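Local coordinates for YaeQ family protein (Pseudomonas syringae pv. tomato, PDB 2OT9) that is of unknown function but belongs to the YaeQ family, grouped with the PDDEXK nuclease-like clan, and holds a meso-tartaric acid molecule in a pocket, at residues 13-16 / 21-24; 25-30 / 55-60; 40-45 / 105-110; 48-53 / 101-106; 79-84 / 93-98. All coordinates share one frame; numbering follows the deposited sequence. Where two conformers were deposited one is given.

Interactions 3 and 4 lie deepest, near the centre of the chain; both set helix 37-49 or its C-terminal exit against strand 101-106, share L105, and rest on apolar and ring contacts without direct hydrogen bonds. Interaction 5 is also buried but lies further out, joining strand 78-84, the neighbour of 101-106 in the sheet, to helix 89-96 through a tryptophan, a cysteine and an arginine. Interactions 1 and 2 follow one another along strand 21-31. The first is a partly exposed hairpin end zipped by backbone hydrogen bonds, whereas the second has only side chains to join 21-31 to 55-57, the two outermost strands of the sheet.

Interaction 1 (13-16 / 21-24); sequences NLTD and VYES
N13 and S24 meet because both side chains leave the backbone alike: CG of N13 (chi1 -62°) and OG of S24 (chi1 -74°) each stand opposite their own carbonyl carbon, which brings amide oxygen and hydroxyl together. S24 OG donates to N13 OD1 at 2.6 Å, arriving from above the amide's carbonyl plane. The other end of the amide, N13 ND2, binds D151 on strand 147-155, so the asparagine is gripped at both ends; a side chain with one donor and one acceptor end suits this exposed position. On the same face, T15 CG2 lies 3.6 Å from Y22 CE1, a methyl set obliquely to the ring. The segments belong to the antiparallel β hairpin of strands 6-16 and 21-31, at one edge of the mixed sheet. Its hydrogen-bonded pairs, L14-E23 and D16-V21, each combine a shorter and a longer bond: L14 N to E23 O and D16 N to V21 O are both 2.7 Å, while E23 N to L14 O and V21 N to D16 O are both 3.0 Å. On the opposite face the apolar branches L14 CD2 and V21 CG1 approach to 4.1 Å, and Y51 touches both residues. D16, beside V21, sends its OD2 into a salt bridge with R179 while its OD1 accepts from the backbone N of R19, a good use of an acidic side chain next to the turn.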
# COMPACT_ATOMS: atom_id res chain seq x y z
N ASN A 13 0.42 -12.91 9.22
CA ASN A 13 -0.54 -13.12 10.31
C ASN A 13 -1.10 -11.78 10.74
O ASN A 13 -0.39 -10.96 11.34
CB ASN A 13 0.10 -13.83 11.52
CG ASN A 13 0.62 -15.22 11.18
OD1 ASN A 13 0.02 -15.93 10.38
ND2 ASN A 13 1.73 -15.60 11.78
N LEU A 14 -2.37 -11.54 10.42
CA LEU A 14 -3.01 -10.25 10.63
C LEU A 14 -3.99 -10.28 11.80
O LEU A 14 -4.88 -11.14 11.84
CB LEU A 14 -3.72 -9.82 9.34
CG LEU A 14 -4.54 -8.52 9.32
CD1 LEU A 14 -3.66 -7.29 9.60
CD2 LEU A 14 -5.28 -8.40 7.99
N THR A 15 -3.81 -9.36 12.75
CA THR A 15 -4.71 -9.17 13.89
C THR A 15 -5.13 -7.69 13.88
O THR A 15 -4.45 -6.82 14.45
CB THR A 15 -4.01 -9.49 15.25
OG1 THR A 15 -3.59 -10.86 15.26
CG2 THR A 15 -4.95 -9.28 16.40
N ASP A 16 -6.23 -7.42 13.19
CA ASP A 16 -6.69 -6.05 13.01
C ASP A 16 -7.82 -5.82 13.99
O ASP A 16 -8.96 -6.24 13.76
CB ASP A 16 -7.09 -5.82 11.55
CG ASP A 16 -7.68 -4.45 11.29
OD1 ASP A 16 -8.02 -3.70 12.24
OD2 ASP A 16 -7.82 -4.11 10.09
N VAL A 21 -10.59 -8.17 12.10
CA VAL A 21 -10.11 -9.06 11.06
C VAL A 21 -8.90 -9.83 11.58
O VAL A 21 -7.92 -9.23 12.04
CB VAL A 21 -9.73 -8.27 9.77
CG1 VAL A 21 -9.19 -9.21 8.70
CG2 VAL A 21 -10.93 -7.51 9.25
N TYR A 22 -8.98 -11.16 11.52
CA TYR A 22 -7.95 -12.06 12.03
C TYR A 22 -7.73 -13.14 10.97
O TYR A 22 -8.59 -14.00 10.77
CB TYR A 22 -8.42 -12.73 13.34
CG TYR A 22 -8.83 -11.77 14.43
CD1 TYR A 22 -7.97 -11.48 15.47
CD2 TYR A 22 -10.08 -11.14 14.40
CE1 TYR A 22 -8.34 -10.60 16.49
CE2 TYR A 22 -10.46 -10.24 15.41
CZ TYR A 22 -9.58 -9.98 16.45
OH TYR A 22 -9.94 -9.11 17.46
N GLU A 23 -6.59 -13.07 10.28
CA GLU A 23 -6.30 -13.96 9.15
C GLU A 23 -4.83 -14.33 9.13
O GLU A 23 -3.98 -13.54 9.53
CB GLU A 23 -6.61 -13.27 7.82
CG GLU A 23 -8.00 -12.67 7.66
CD GLU A 23 -9.08 -13.69 7.30
OE1 GLU A 23 -8.84 -14.92 7.42
OE2 GLU A 23 -10.18 -13.24 6.90
N SER A 24 -4.54 -15.55 8.67
CA SER A 24 -3.21 -15.93 8.19
C SER A 24 -3.33 -16.11 6.69
O SER A 24 -4.15 -16.90 6.20
CB SER A 24 -2.72 -17.24 8.81
OG SER A 24 -2.35 -17.05 10.15

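Interaction 2 (25-30 / 55-60); sequences VKQTIA and LAFGRG
I29 and F57 make the tight half of this contact. The isoleucine lays its CG1 methylene over one face of the phenyl ring, 4.1 Å from the ring centroid and 24° off the normal, a CH-pi contact that is displaced somewhat toward the rim; the nearest ring atom, F57 CE2, is 3.8 Å from I29 CG1. With chi1 at -52°, CG1 lies opposite the carbonyl carbon of I29, the placement that carries this branch to the ring. A β-branched aliphatic residue suits a buried place in a strand, where it also touches M40 and R43 of helix 37-49. F57 also has an aromatic neighbour, Y47 of the same helix, the two rings meeting at a shallow angle.

The other half is looser and nearer to solvent. Q27, partly exposed, comes to the edge of the ring, with NE2 3.9 Å from F57 CD2 and the amide turned 53° from the ring plane. No hydrogen bond joins them. CG of Q27 lies 4.0 Å from F57 CE2, and a bend at chi2 then turns the amide back to the ring's edge; the methylenes meet hydrocarbon while the amide remains at the rim. Glutamine serves well at such a border, having an aliphatic stem and a polar head.

Strands 21-31 and 55-57 are the outermost of the mixed sheet, and here no backbone bond joins them. Their side chains meet beside helix 37-49, whose R43 binds G58 O, an arrangement typical of a curved α/β sheet wrapping a helix.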
# COMPACT_ATOMS: atom_id res chain seq x y z
N VAL A 25 -2.52 -15.35 5.96
CA VAL A 25 -2.60 -15.27 4.51
C VAL A 25 -1.19 -15.46 3.91
O VAL A 25 -0.19 -15.10 4.52
CB VAL A 25 -3.16 -13.88 4.06
CG1 VAL A 25 -3.22 -13.77 2.55
CG2 VAL A 25 -4.54 -13.67 4.63
N LYS A 26 -1.16 -16.05 2.72
CA LYS A 26 0.05 -16.16 1.92
C LYS A 26 -0.20 -15.50 0.57
O LYS A 26 -1.28 -15.66 -0.01
CB LYS A 26 0.45 -17.61 1.73
CG LYS A 26 0.90 -18.29 3.01
CD LYS A 26 1.65 -19.56 2.72
CE LYS A 26 1.97 -20.31 4.00
NZ LYS A 26 2.59 -21.62 3.68
N GLN A 27 0.76 -14.72 0.10
CA GLN A 27 0.69 -14.12 -1.22
C GLN A 27 2.02 -14.27 -1.91
O GLN A 27 3.07 -14.17 -1.28
CB GLN A 27 0.39 -12.62 -1.11
CG GLN A 27 -1.07 -12.28 -0.86
CD GLN A 27 -1.95 -12.58 -2.05
OE1 GLN A 27 -3.08 -13.03 -1.89
NE2 GLN A 27 -1.43 -12.33 -3.25
N THR A 28 1.98 -14.53 -3.22
CA THR A 28 3.17 -14.48 -4.05
C THR A 28 3.22 -13.09 -4.70
O THR A 28 2.20 -12.58 -5.17
CB THR A 28 3.15 -15.62 -5.10
OG1 THR A 28 3.32 -16.87 -4.43
CG2 THR A 28 4.29 -15.44 -6.11
N ILE A 29 4.39 -12.47 -4.67
CA ILE A 29 4.55 -11.13 -5.24
C ILE A 29 5.73 -11.08 -6.21
O ILE A 29 6.81 -11.57 -5.91
CB ILE A 29 4.76 -10.06 -4.15
CG1 ILE A 29 3.66 -10.15 -3.09
CG2 ILE A 29 4.76 -8.66 -4.76
CD1 ILE A 29 4.22 -10.28 -1.74
N ALA A 30 5.47 -10.51 -7.38
CA ALA A 30 6.50 -10.27 -8.36
C ALA A 30 7.07 -8.87 -8.14
O ALA A 30 6.33 -7.89 -8.08
CB ALA A 30 5.94 -10.40 -9.76
N LEU A 55 -8.79 -8.49 -2.41
CA LEU A 55 -7.67 -7.60 -2.70
C LEU A 55 -6.53 -8.38 -3.38
O LEU A 55 -6.14 -9.44 -2.91
CB LEU A 55 -7.19 -6.96 -1.39
CG LEU A 55 -6.11 -5.88 -1.46
CD1 LEU A 55 -6.59 -4.65 -2.26
CD2 LEU A 55 -5.71 -5.48 -0.05
N ALA A 56 -6.01 -7.84 -4.48
CA ALA A 56 -4.91 -8.47 -5.20
C ALA A 56 -3.83 -7.45 -5.51
O ALA A 56 -4.12 -6.26 -5.67
CB ALA A 56 -5.41 -9.12 -6.48
N PHE A 57 -2.58 -7.91 -5.62
CA PHE A 57 -1.51 -7.05 -6.13
C PHE A 57 -1.66 -6.86 -7.63
O PHE A 57 -1.95 -7.82 -8.35
CB PHE A 57 -0.11 -7.60 -5.79
CG PHE A 57 0.19 -7.60 -4.31
CD1 PHE A 57 0.64 -6.44 -3.69
CD2 PHE A 57 -0.00 -8.74 -3.54
CE1 PHE A 57 0.91 -6.44 -2.31
CE2 PHE A 57 0.26 -8.74 -2.17
CZ PHE A 57 0.72 -7.59 -1.56
N GLY A 58 -1.51 -5.63 -8.10
CA GLY A 58 -1.51 -5.34 -9.52
C GLY A 58 -0.08 -5.42 -10.02
O GLY A 58 0.83 -5.83 -9.29
N ARG A 59 0.12 -5.01 -11.27
CA ARG A 59 1.47 -4.94 -11.84
C ARG A 59 2.20 -3.63 -11.50
O ARG A 59 3.32 -3.40 -11.98
CB ARG A 59 1.46 -5.20 -13.35
CG ARG A 59 0.97 -6.61 -13.73
CD ARG A 59 1.22 -6.92 -15.20
NE ARG A 59 2.57 -7.45 -15.45
CZ ARG A 59 2.84 -8.64 -16.00
NH1 ARG A 59 1.85 -9.45 -16.37
NH2 ARG A 59 4.09 -9.02 -16.18
N GLY A 60 1.55 -2.78 -10.69
CA GLY A 60 2.17 -1.55 -10.14
C GLY A 60 2.94 -0.73 -11.17
O GLY A 60 2.44 -0.52 -12.28

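Interaction 3 (40-45 / 105-110); sequences MTVRLL and LAYGSL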
# COMPACT_ATOMS: atom_id res chain seq x y z
N MSE A 40 8.11 -2.02 -2.56
CA MSE A 40 7.46 -3.29 -2.27
C MSE A 40 6.92 -3.34 -0.84
O MSE A 40 5.79 -3.77 -0.61
CB MSE A 40 8.44 -4.45 -2.49
CG MSE A 40 7.91 -5.73 -1.85
SE MSE A 40 8.68 -7.30 -2.68
CE MSE A 40 7.88 -6.98 -4.40
N THR A 41 7.72 -2.89 0.12
CA THR A 41 7.31 -2.87 1.52
C THR A 41 6.07 -2.00 1.75
O THR A 41 5.18 -2.37 2.51
CB THR A 41 8.48 -2.45 2.42
OG1 THR A 41 9.53 -3.42 2.26
CG2 THR A 41 8.05 -2.36 3.88
N VAL A 42 6.01 -0.85 1.07
CA VAL A 42 4.80 -0.02 1.15
C VAL A 42 3.58 -0.78 0.58
O VAL A 42 2.49 -0.73 1.17
CB VAL A 42 4.99 1.35 0.46
CG1 VAL A 42 3.73 2.20 0.63
CG2 VAL A 42 6.18 2.11 1.11
N ARG A 43 3.76 -1.49 -0.53
CA ARG A 43 2.67 -2.34 -1.06
C ARG A 43 2.21 -3.41 -0.05
O ARG A 43 1.01 -3.68 0.06
CB ARG A 43 3.10 -3.03 -2.36
CG ARG A 43 3.23 -2.06 -3.53
CD ARG A 43 2.89 -2.75 -4.85
NE ARG A 43 3.85 -3.80 -5.20
CZ ARG A 43 3.65 -4.72 -6.14
NH1 ARG A 43 4.60 -5.63 -6.38
NH2 ARG A 43 2.51 -4.74 -6.84
N LEU A 44 3.16 -4.01 0.67
CA LEU A 44 2.82 -5.01 1.70
C LEU A 44 2.06 -4.40 2.88
O LEU A 44 1.11 -5.01 3.42
CB LEU A 44 4.07 -5.73 2.24
CG LEU A 44 5.00 -6.42 1.23
CD1 LEU A 44 6.15 -7.12 1.97
CD2 LEU A 44 4.25 -7.38 0.35
N LEU A 45 2.46 -3.20 3.30
CA LEU A 45 1.72 -2.49 4.35
C LEU A 45 0.30 -2.19 3.89
O LEU A 45 -0.64 -2.36 4.65
CB LEU A 45 2.42 -1.17 4.70
CG LEU A 45 3.70 -1.26 5.53
CD1 LEU A 45 4.39 0.12 5.59
CD2 LEU A 45 3.39 -1.79 6.93
N LEU A 105 -0.82 5.22 -0.46
CA LEU A 105 0.20 5.25 0.58
C LEU A 105 1.46 5.90 0.01
O LEU A 105 2.23 5.24 -0.71
CB LEU A 105 0.56 3.85 1.12
CG LEU A 105 -0.36 3.18 2.12
CD1 LEU A 105 0.32 1.95 2.69
CD2 LEU A 105 -0.73 4.18 3.25
N ALA A 106 1.65 7.17 0.34
CA ALA A 106 2.75 7.94 -0.19
C ALA A 106 4.01 7.67 0.65
O ALA A 106 3.89 7.32 1.83
CB ALA A 106 2.39 9.42 -0.16
N TYR A 107 5.19 7.79 0.05
CA TYR A 107 6.44 7.69 0.81
C TYR A 107 7.51 8.49 0.11
O TYR A 107 7.30 8.96 -1.01
CB TYR A 107 6.86 6.22 1.03
CG TYR A 107 7.41 5.55 -0.21
CD1 TYR A 107 8.81 5.50 -0.44
CD2 TYR A 107 6.56 4.95 -1.13
CE1 TYR A 107 9.32 4.89 -1.58
CE2 TYR A 107 7.07 4.34 -2.31
CZ TYR A 107 8.45 4.32 -2.51
OH TYR A 107 8.96 3.74 -3.65
N GLY A 108 8.65 8.66 0.79
CA GLY A 108 9.69 9.55 0.32
C GLY A 108 9.44 10.94 0.87
O GLY A 108 8.47 11.17 1.61
N SER A 109 10.32 11.86 0.50
CA SER A 109 10.21 13.27 0.82
C SER A 109 9.02 13.88 0.06
O SER A 109 8.99 13.87 -1.17
CB SER A 109 11.51 13.98 0.44
OG SER A 109 11.33 15.39 0.33
N LEU A 110 8.05 14.39 0.80
CA LEU A 110 6.78 14.82 0.21
C LEU A 110 6.60 16.33 0.06
O LEU A 110 5.58 16.78 -0.45
CB LEU A 110 5.60 14.22 0.98
CG LEU A 110 5.34 12.71 0.86
CD1 LEU A 110 3.94 12.46 1.40
CD2 LEU A 110 5.46 12.19 -0.59
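V42 faces the strand end with its two methyls parted between two neighbours. CG1 points to L105, 3.6 Å from the CB of that leucine and equally close to its carbonyl oxygen; CG2 goes instead to Y107, 3.6 Å from its CD2. The valine's chi1 of -177° produces this division by placing CG1 opposite the backbone N and CG2 opposite the carbonyl carbon. Both partners run slantwise to the valine, and the phenol ring in particular receives CG2 obliquely. Y107 reaches this position with a chi1 of 74°, which sets its CG in the crowded position between backbone N and carbonyl carbon and swings the ring back toward the helix. L105 meanwhile extends CD1 along the helix surface, 3.8 Å from V42 O, and one turn further on L45 CB stands 4.3 Å from L105 CD1. A compact, β-branched residue fits the narrowest point of the approach, while leucine is long enough to touch two residues about one helical turn apart, V42 and L45.

No hydrogen bond crosses the contact, in keeping with its hydrocarbon surfaces. L137 of helix 134-141 touches both V42 and Y107, and the carbonyl of Y107 accepts a bond from NE2 of Q86, a residue of the tartrate pocket. The whole is a helix-on-sheet contact of an α/β core, in which helix 37-49 packs on the C-terminal end of strand 101-106 beside the site where meso-tartaric acid binds.

Interaction 4 (48-53 / 101-106); sequences AFWYNE and RTSLLA
W50, whose indole lies against S103, has its polar atom NE1 satisfied from beyond the contact: it donates to the backbone carbonyl of R179 near the C-terminus. The same arginine returns to the helix end, giving NH2 to F49 O and forming a cation-pi contact with the F49 ring. Anchored in this way, the indole offers its faces to two different neighbours. On one, F49 CD2 sits 3.5 Å above the plane and over its centre; on the other comes S103, whose CB is 4.0 Å from the centroid of the six-membered ring and 24° off the normal. S103 OG, offset toward the rim, lies 3.7 Å from W50 CZ2, a contact rather than a hydrogen bond. Serine is small enough to let the broad ring approach the strand so closely.

L105 takes the edge of the ring instead. Its CG is 3.8 Å from W50 CZ3, near the indole plane, the two side chains running past each other in opposite senses. W50 is the first residue to leave helical backbone angles, and its chi1 of -74° puts CG opposite the carbonyl carbon, from where the large ring reaches the sheet. H80 of the neighbouring strand 78-84 meets the indole edge-to-face. A tryptophan at the C-terminal end of a helix, laid against neighbouring strands of the sheet, is part of the hydrophobic core of an α/β fold.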
# COMPACT_ATOMS: atom_id res chain seq x y z
N ALA A 48 -1.93 -5.33 4.09
CA ALA A 48 -2.37 -5.60 5.46
C ALA A 48 -3.43 -4.58 5.90
O ALA A 48 -4.46 -4.94 6.50
CB ALA A 48 -1.18 -5.60 6.43
N PHE A 49 -3.19 -3.31 5.57
CA PHE A 49 -3.99 -2.20 6.05
C PHE A 49 -5.39 -2.16 5.43
O PHE A 49 -6.35 -1.70 6.06
CB PHE A 49 -3.25 -0.89 5.79
CG PHE A 49 -3.80 0.28 6.54
CD1 PHE A 49 -3.83 0.30 7.94
CD2 PHE A 49 -4.28 1.39 5.85
CE1 PHE A 49 -4.33 1.41 8.65
CE2 PHE A 49 -4.78 2.51 6.55
CZ PHE A 49 -4.81 2.52 7.94
N TRP A 50 -5.51 -2.65 4.20
CA TRP A 50 -6.81 -2.72 3.54
C TRP A 50 -7.21 -4.13 3.15
O TRP A 50 -7.98 -4.30 2.20
CB TRP A 50 -6.84 -1.79 2.33
CG TRP A 50 -6.93 -0.34 2.70
CD1 TRP A 50 -8.01 0.30 3.26
CD2 TRP A 50 -5.92 0.65 2.52
NE1 TRP A 50 -7.72 1.62 3.45
CE2 TRP A 50 -6.45 1.87 2.99
CE3 TRP A 50 -4.61 0.62 2.01
CZ2 TRP A 50 -5.72 3.07 2.95
CZ3 TRP A 50 -3.88 1.81 1.96
CH2 TRP A 50 -4.43 3.03 2.43
N TYR A 51 -6.71 -5.12 3.89
CA TYR A 51 -6.96 -6.52 3.60
C TYR A 51 -8.42 -6.87 3.31
O TYR A 51 -9.33 -6.45 4.04
CB TYR A 51 -6.44 -7.44 4.73
CG TYR A 51 -6.71 -8.87 4.37
CD1 TYR A 51 -5.91 -9.54 3.42
CD2 TYR A 51 -7.83 -9.54 4.88
CE1 TYR A 51 -6.20 -10.86 3.04
CE2 TYR A 51 -8.12 -10.85 4.49
CZ TYR A 51 -7.31 -11.49 3.58
OH TYR A 51 -7.63 -12.78 3.21
N ASN A 52 -8.62 -7.68 2.26
CA ASN A 52 -9.91 -8.24 1.86
C ASN A 52 -9.53 -9.52 1.10
O ASN A 52 -8.45 -9.56 0.48
CB ASN A 52 -10.61 -7.22 0.95
CG ASN A 52 -12.01 -7.60 0.58
OD1 ASN A 52 -12.23 -8.36 -0.37
ND2 ASN A 52 -12.98 -7.07 1.32
N GLU A 53 -10.36 -10.55 1.14
CA GLU A 53 -10.08 -11.75 0.31
C GLU A 53 -9.99 -11.41 -1.18
O GLU A 53 -9.33 -12.12 -1.94
CB GLU A 53 -11.10 -12.87 0.55
CG GLU A 53 -12.55 -12.42 0.51
CD GLU A 53 -13.55 -13.59 0.45
OE1 GLU A 53 -13.12 -14.76 0.31
OE2 GLU A 53 -14.77 -13.31 0.55
N ARG A 101 -13.42 3.85 -4.52
CA ARG A 101 -12.50 4.31 -3.48
C ARG A 101 -11.10 4.31 -4.04
O ARG A 101 -10.68 3.33 -4.66
CB ARG A 101 -12.56 3.42 -2.24
CG ARG A 101 -11.63 3.88 -1.13
CD ARG A 101 -11.81 3.06 0.14
NE ARG A 101 -11.28 3.84 1.25
CZ ARG A 101 -12.02 4.66 2.00
NH1 ARG A 101 -11.45 5.34 2.97
NH2 ARG A 101 -13.34 4.79 1.79
N THR A 102 -10.39 5.41 -3.85
CA THR A 102 -9.00 5.49 -4.24
C THR A 102 -8.17 5.74 -3.00
O THR A 102 -8.50 6.63 -2.20
CB THR A 102 -8.78 6.66 -5.21
OG1 THR A 102 -9.64 6.51 -6.33
CG2 THR A 102 -7.34 6.72 -5.73
N SER A 103 -7.08 4.99 -2.83
CA SER A 103 -6.18 5.25 -1.72
C SER A 103 -4.76 5.36 -2.22
O SER A 103 -4.38 4.73 -3.19
CB SER A 103 -6.27 4.17 -0.62
OG SER A 103 -7.58 4.15 -0.07
N LEU A 104 -3.97 6.16 -1.52
CA LEU A 104 -2.55 6.23 -1.82
C LEU A 104 -1.78 6.15 -0.52
O LEU A 104 -2.04 6.93 0.42
CB LEU A 104 -2.23 7.53 -2.55
CG LEU A 104 -0.75 7.93 -2.62
CD1 LEU A 104 0.08 6.92 -3.47
CD2 LEU A 104 -0.61 9.34 -3.17
N LEU A 105 -0.82 5.22 -0.46
CA LEU A 105 0.20 5.25 0.58
C LEU A 105 1.46 5.90 0.01
O LEU A 105 2.23 5.24 -0.71
CB LEU A 105 0.56 3.85 1.12
CG LEU A 105 -0.36 3.18 2.12
CD1 LEU A 105 0.32 1.95 2.69
CD2 LEU A 105 -0.73 4.18 3.25
N ALA A 106 1.65 7.17 0.34
CA ALA A 106 2.75 7.94 -0.19
C ALA A 106 4.01 7.67 0.65
O ALA A 106 3.89 7.32 1.83
CB ALA A 106 2.39 9.42 -0.16

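Interaction 5 (79-84 / 93-98); sequences LHWIEV and TWCSRR. With SRT (S,R meso-tartaric acid), chain C.
A cysteine lying on an indole marks this contact: C95 CB stands over W81, 3.7 Å from the centroid of the five-membered ring and 23° off its normal, while C95 SG lies obliquely by the NE1-CE2-CZ2 side of the indole, 3.4 Å from W81 CZ2. This is a CH-pi contact joined to an oblique sulfur-aromatic one, for which the small, polarisable cysteine is well chosen. R98 comes to the far rim of the indole, its NH2 3.4 Å from W81 CH2, with the guanidinium turned 58° from the ring plane and W81 CZ3 over the centre of its face. NH2 has a firmer partner in the carbonyl oxygen of D65.

The two segments belong to a β-α-β unit: strand 78-84 leads through helix 89-96 into its parallel neighbour 101-106, and W81 fills the interface between the first strand and the end of the helix. On the strand itself W81 NE1 donates to E83 OE2 at 3.0 Å, meeting the carboxylate from above its plane. That oxygen also forms a salt bridge with R91, and E83 OE1 accepts from A68 N, so the buried acid is held at both oxygens. At the strand's end V84 O receives a bond of 2.7 Å from O3 of meso-tartaric acid, which R39 and the backbone N of Q86 bind as well.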
# COMPACT_ATOMS: atom_id res chain seq x y z
N LEU A 79 -13.56 -1.87 -6.78
CA LEU A 79 -14.07 -1.35 -5.51
C LEU A 79 -13.04 -0.42 -4.87
O LEU A 79 -13.39 0.59 -4.24
CB LEU A 79 -14.39 -2.52 -4.56
CG LEU A 79 -15.46 -3.52 -5.04
CD1 LEU A 79 -15.77 -4.60 -4.03
CD2 LEU A 79 -16.73 -2.80 -5.41
N HIS A 80 -11.75 -0.75 -5.03
CA HIS A 80 -10.70 -0.03 -4.32
C HIS A 80 -9.46 -0.03 -5.19
O HIS A 80 -8.99 -1.08 -5.61
CB HIS A 80 -10.43 -0.69 -2.94
CG HIS A 80 -9.63 0.14 -1.98
ND1 HIS A 80 -9.36 1.48 -2.15
CD2 HIS A 80 -9.08 -0.19 -0.78
CE1 HIS A 80 -8.67 1.93 -1.13
NE2 HIS A 80 -8.49 0.94 -0.28
N TRP A 81 -8.96 1.17 -5.47
CA TRP A 81 -7.77 1.37 -6.29
C TRP A 81 -6.67 1.93 -5.39
O TRP A 81 -6.79 3.04 -4.89
CB TRP A 81 -8.08 2.38 -7.42
CG TRP A 81 -6.99 2.59 -8.44
CD1 TRP A 81 -5.84 3.33 -8.28
CD2 TRP A 81 -6.96 2.10 -9.79
NE1 TRP A 81 -5.10 3.30 -9.44
CE2 TRP A 81 -5.76 2.57 -10.38
CE3 TRP A 81 -7.84 1.31 -10.56
CZ2 TRP A 81 -5.41 2.26 -11.70
CZ3 TRP A 81 -7.49 1.01 -11.88
CH2 TRP A 81 -6.28 1.48 -12.43
N ILE A 82 -5.59 1.17 -5.19
CA ILE A 82 -4.53 1.60 -4.28
C ILE A 82 -3.22 1.85 -4.99
O ILE A 82 -2.66 0.95 -5.63
CB ILE A 82 -4.30 0.56 -3.16
CG1 ILE A 82 -5.64 0.16 -2.54
CG2 ILE A 82 -3.33 1.11 -2.09
CD1 ILE A 82 -5.58 -0.90 -1.41
N GLU A 83 -2.69 3.06 -4.85
CA GLU A 83 -1.34 3.35 -5.35
C GLU A 83 -0.36 3.51 -4.20
O GLU A 83 -0.76 3.69 -3.04
CB GLU A 83 -1.34 4.62 -6.19
CG GLU A 83 -2.19 4.55 -7.46
CD GLU A 83 -1.63 3.61 -8.55
OE1 GLU A 83 -0.68 2.80 -8.31
OE2 GLU A 83 -2.17 3.66 -9.67
N VAL A 84 0.93 3.45 -4.52
CA VAL A 84 1.99 3.74 -3.56
C VAL A 84 2.98 4.72 -4.20
O VAL A 84 3.12 4.75 -5.42
CB VAL A 84 2.71 2.46 -3.02
CG1 VAL A 84 1.68 1.44 -2.45
CG2 VAL A 84 3.56 1.82 -4.09
N THR A 93 -6.59 11.70 -10.60
CA THR A 93 -7.89 12.12 -11.14
C THR A 93 -8.50 11.03 -12.01
O THR A 93 -9.66 10.65 -11.81
CB THR A 93 -7.78 13.44 -11.96
OG1 THR A 93 -7.27 14.47 -11.11
CG2 THR A 93 -9.15 13.85 -12.52
N TRP A 94 -7.72 10.53 -12.96
CA TRP A 94 -8.23 9.56 -13.90
C TRP A 94 -8.47 8.17 -13.33
O TRP A 94 -9.46 7.52 -13.67
CB TRP A 94 -7.35 9.49 -15.15
CG TRP A 94 -7.56 10.72 -16.02
CD1 TRP A 94 -8.74 11.36 -16.29
CD2 TRP A 94 -6.55 11.44 -16.73
NE1 TRP A 94 -8.52 12.44 -17.14
CE2 TRP A 94 -7.18 12.52 -17.41
CE3 TRP A 94 -5.16 11.30 -16.84
CZ2 TRP A 94 -6.47 13.42 -18.19
CZ3 TRP A 94 -4.47 12.21 -17.62
CH2 TRP A 94 -5.12 13.25 -18.28
N CYS A 95 -7.58 7.71 -12.45
CA CYS A 95 -7.79 6.44 -11.77
C CYS A 95 -9.03 6.49 -10.89
O CYS A 95 -9.82 5.55 -10.89
CB CYS A 95 -6.55 6.00 -10.99
SG CYS A 95 -5.13 5.60 -12.07
N SER A 96 -9.22 7.59 -10.15
CA SER A 96 -10.34 7.73 -9.21
C SER A 96 -11.69 7.61 -9.87
O SER A 96 -12.67 7.22 -9.22
CB SER A 96 -10.27 9.05 -8.44
OG SER A 96 -10.54 10.15 -9.29
N ARG A 97 -11.75 7.94 -11.16
CA ARG A 97 -12.94 7.78 -11.96
C ARG A 97 -13.26 6.31 -12.23
O ARG A 97 -14.40 5.98 -12.55
CB ARG A 97 -12.79 8.55 -13.29
CG ARG A 97 -12.66 10.04 -13.07
CD ARG A 97 -12.55 10.82 -14.37
NE ARG A 97 -12.38 12.24 -14.08
CZ ARG A 97 -12.06 13.18 -14.97
NH1 ARG A 97 -11.86 12.86 -16.25
NH2 ARG A 97 -11.94 14.44 -14.57
N ARG A 98 -12.25 5.44 -12.12
CA ARG A 98 -12.37 4.01 -12.41
C ARG A 98 -12.85 3.17 -11.21
O ARG A 98 -13.16 1.98 -11.37
CB ARG A 98 -11.04 3.44 -12.94
CG ARG A 98 -10.75 3.70 -14.42
CD ARG A 98 -9.40 3.11 -14.89
NE ARG A 98 -9.44 1.66 -15.10
CZ ARG A 98 -8.39 0.90 -15.46
NH1 ARG A 98 -8.54 -0.41 -15.61
NH2 ARG A 98 -7.19 1.44 -15.66
O1 SRT C . 5.63 6.77 -7.11
O11 SRT C . 5.72 7.64 -9.11
C1 SRT C . 5.50 6.69 -8.34
C2 SRT C . 5.01 5.36 -8.86
O2 SRT C . 5.79 4.77 -9.92
C3 SRT C . 3.57 5.56 -9.26
O3 SRT C . 2.87 5.47 -8.02
C4 SRT C . 3.10 4.52 -10.27
O4 SRT C . 3.40 3.30 -10.15
O41 SRT C . 2.40 4.94 -11.21